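Local coordinates for B-type Cna protein (Enterococcus faecium, PDB 6FWY) that is of unknown function but comprises the thioester domain of a cell-wall-anchored surface protein, a kind of domain that probably serves in bacterial adhesion, at residues P196-A204 with S218-T228. Sequence-based numbering, arbitrary orientation.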
# COMPACT_ATOMS: atom_id res chain seq x y z
N PRO A 196 -1.71 8.90 37.12
CA PRO A 196 -2.20 9.56 38.33
C PRO A 196 -3.73 9.44 38.46
O PRO A 196 -4.44 9.39 37.45
CB PRO A 196 -1.79 11.02 38.15
CG PRO A 196 -1.49 11.20 36.71
CD PRO A 196 -1.11 9.85 36.16
N ALA A 197 -4.20 9.35 39.71
CA ALA A 197 -5.64 9.30 39.99
C ALA A 197 -6.34 10.53 39.42
O ALA A 197 -5.77 11.65 39.43
CB ALA A 197 -5.88 9.21 41.49
N GLY A 198 -7.54 10.31 38.87
CA GLY A 198 -8.35 11.43 38.35
C GLY A 198 -7.87 11.99 37.02
O GLY A 198 -8.31 13.05 36.59
N MET A 199 -6.95 11.28 36.35
CA MET A 199 -6.48 11.69 35.02
C MET A 199 -7.63 11.57 34.02
O MET A 199 -8.36 10.61 34.03
CB MET A 199 -5.30 10.83 34.59
CG MET A 199 -4.56 11.32 33.34
SD MET A 199 -3.60 9.98 32.62
CE MET A 199 -4.81 9.43 31.41
N LYS A 200 -7.78 12.57 33.17
CA LYS A 200 -8.77 12.55 32.10
C LYS A 200 -8.13 12.89 30.75
O LYS A 200 -7.10 13.53 30.69
CB LYS A 200 -9.90 13.55 32.39
CG LYS A 200 -10.76 13.14 33.58
CD LYS A 200 -11.85 14.15 33.85
CE LYS A 200 -12.45 13.93 35.23
NZ LYS A 200 -13.15 12.60 35.32
N ILE A 201 -8.79 12.44 29.69
CA ILE A 201 -8.40 12.71 28.31
C ILE A 201 -9.58 13.37 27.58
O ILE A 201 -10.72 12.94 27.73
CB ILE A 201 -7.99 11.43 27.56
CG1 ILE A 201 -7.11 10.53 28.46
CG2 ILE A 201 -7.30 11.80 26.25
CD1 ILE A 201 -6.59 9.27 27.83
N TYR A 202 -9.30 14.42 26.81
CA TYR A 202 -10.31 15.13 26.01
C TYR A 202 -9.94 15.21 24.54
O TYR A 202 -8.76 15.34 24.20
CB TYR A 202 -10.56 16.54 26.58
CG TYR A 202 -11.18 16.53 27.96
CD1 TYR A 202 -10.39 16.36 29.08
CD2 TYR A 202 -12.55 16.64 28.15
CE1 TYR A 202 -10.94 16.31 30.36
CE2 TYR A 202 -13.12 16.61 29.43
CZ TYR A 202 -12.29 16.41 30.53
OH TYR A 202 -12.78 16.38 31.80
N ASP A 203 -10.93 15.09 23.65
CA ASP A 203 -10.72 15.27 22.20
C ASP A 203 -10.58 16.76 21.85
O ASP A 203 -10.64 17.61 22.74
CB ASP A 203 -11.80 14.55 21.36
CG ASP A 203 -13.22 15.16 21.50
OD1 ASP A 203 -13.39 16.33 21.90
OD2 ASP A 203 -14.18 14.45 21.18
N ALA A 204 -10.41 17.06 20.57
CA ALA A 204 -10.21 18.43 20.09
C ALA A 204 -11.39 19.36 20.30
O ALA A 204 -11.21 20.57 20.32
CB ALA A 204 -9.85 18.41 18.60
N SER A 218 -5.62 15.36 14.14
CA SER A 218 -6.47 16.03 15.11
C SER A 218 -5.64 16.40 16.33
O SER A 218 -4.42 16.52 16.24
CB SER A 218 -7.64 15.10 15.49
OG SER A 218 -8.61 15.77 16.26
N SER A 219 -6.28 16.60 17.47
CA SER A 219 -5.55 16.76 18.72
C SER A 219 -6.33 16.19 19.88
O SER A 219 -7.50 15.90 19.76
CB SER A 219 -5.19 18.23 18.95
OG SER A 219 -6.29 19.07 18.76
N PHE A 220 -5.63 15.99 20.98
CA PHE A 220 -6.26 15.62 22.24
C PHE A 220 -5.49 16.26 23.38
O PHE A 220 -4.39 16.73 23.21
CB PHE A 220 -6.35 14.09 22.41
CG PHE A 220 -5.04 13.41 22.48
CD1 PHE A 220 -4.37 13.27 23.69
CD2 PHE A 220 -4.46 12.90 21.34
CE1 PHE A 220 -3.13 12.67 23.75
CE2 PHE A 220 -3.24 12.25 21.39
CZ PHE A 220 -2.56 12.16 22.60
N THR A 221 -6.11 16.24 24.56
CA THR A 221 -5.54 16.84 25.76
C THR A 221 -5.63 15.84 26.91
O THR A 221 -6.66 15.23 27.13
CB THR A 221 -6.24 18.17 26.07
OG1 THR A 221 -5.96 19.10 25.02
CG2 THR A 221 -5.74 18.78 27.38
N ILE A 222 -4.51 15.65 27.61
CA ILE A 222 -4.44 14.89 28.85
C ILE A 222 -4.50 15.89 30.00
O ILE A 222 -3.83 16.93 29.95
CB ILE A 222 -3.15 14.03 28.93
CG1 ILE A 222 -3.18 12.97 27.83
CG2 ILE A 222 -3.03 13.35 30.30
CD1 ILE A 222 -1.92 12.15 27.70
N LYS A 223 -5.30 15.58 31.01
CA LYS A 223 -5.48 16.45 32.18
C LYS A 223 -5.14 15.71 33.46
O LYS A 223 -5.67 14.64 33.71
CB LYS A 223 -6.91 16.97 32.22
CG LYS A 223 -7.29 17.74 30.97
CD LYS A 223 -8.40 18.72 31.20
CE LYS A 223 -8.74 19.46 29.92
NZ LYS A 223 -9.70 20.56 30.10
N VAL A 224 -4.26 16.30 34.26
CA VAL A 224 -3.74 15.70 35.48
C VAL A 224 -4.14 16.65 36.61
O VAL A 224 -3.79 17.82 36.55
CB VAL A 224 -2.20 15.54 35.42
CG1 VAL A 224 -1.64 14.98 36.73
CG2 VAL A 224 -1.80 14.64 34.25
N PRO A 225 -4.87 16.15 37.63
CA PRO A 225 -5.29 17.06 38.71
C PRO A 225 -4.12 17.79 39.38
O PRO A 225 -3.08 17.17 39.63
CB PRO A 225 -5.99 16.13 39.70
CG PRO A 225 -6.44 14.97 38.90
CD PRO A 225 -5.40 14.78 37.83
N VAL A 226 -4.28 19.09 39.65
CA VAL A 226 -3.21 19.87 40.30
C VAL A 226 -2.90 19.40 41.72
O VAL A 226 -1.89 19.77 42.29
CB VAL A 226 -3.48 21.41 40.29
CG1 VAL A 226 -3.56 21.94 38.85
CG2 VAL A 226 -4.72 21.79 41.09
N THR A 227 -3.76 18.57 42.30
CA THR A 227 -3.48 17.88 43.57
C THR A 227 -2.48 16.73 43.46
O THR A 227 -1.98 16.25 44.48
CB THR A 227 -4.79 17.39 44.25
OG1 THR A 227 -5.65 16.73 43.30
CG2 THR A 227 -5.55 18.57 44.79
N THR A 228 -2.17 16.29 42.24
CA THR A 228 -1.27 15.18 42.03
C THR A 228 0.15 15.55 42.47
O THR A 228 0.63 16.64 42.12
CB THR A 228 -1.26 14.79 40.54
OG1 THR A 228 -2.61 14.57 40.11
CG2 THR A 228 -0.43 13.53 40.29
O HOH W 1 -3.66 12.50 41.01
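K223 reaches diagonally over the ring of Y202, two residues beyond its own cross-strand partner K200, on the face of the sheet that also carries K200 and T221. Its CB lies 3.8 Å from O of K200; CG then comes to the CD1-CE1 side of the ring, CD rests 3.6 Å from Y202 CE1, and CE is as near to CD1. The chain is extended beyond CG, which carries NZ over the ring face, 4.6 Å from the ring centroid and 22° off the normal, a cation-pi contact. Beneath it the strands 200-203 and 218-225 run antiparallel. K200 and K223 form one hydrogen-bonded pair, Y202 and T221 the next, each joined by two backbone bonds, with I201 and I222 as the non-hydrogen-bonded pair between them.

The face carrying I201, I222 and F220 is largely apolar. With CG anti to the backbone N (chi1 -169°), M199 sets CG 4.0 Å from CG2 of I222, while CG2 of I201 lies beside the F220 ring. Beyond the last bridged pair, P196 places CG against CG1 of V224 and CB 3.6 Å from CG2 of T228. T228 closes a type I turn in which its N and OG1 both bond to P225 O.

Strand 218-225 is the middle of a five-stranded antiparallel sheet, flanked by 172-181 and 200-203, and the latter pairs onward with 208-209. The largely apolar face packs on strands 185-191 and 231-250 of the other sheet, where L189, F191, L233 and F235 meet it in a beta-sandwich core.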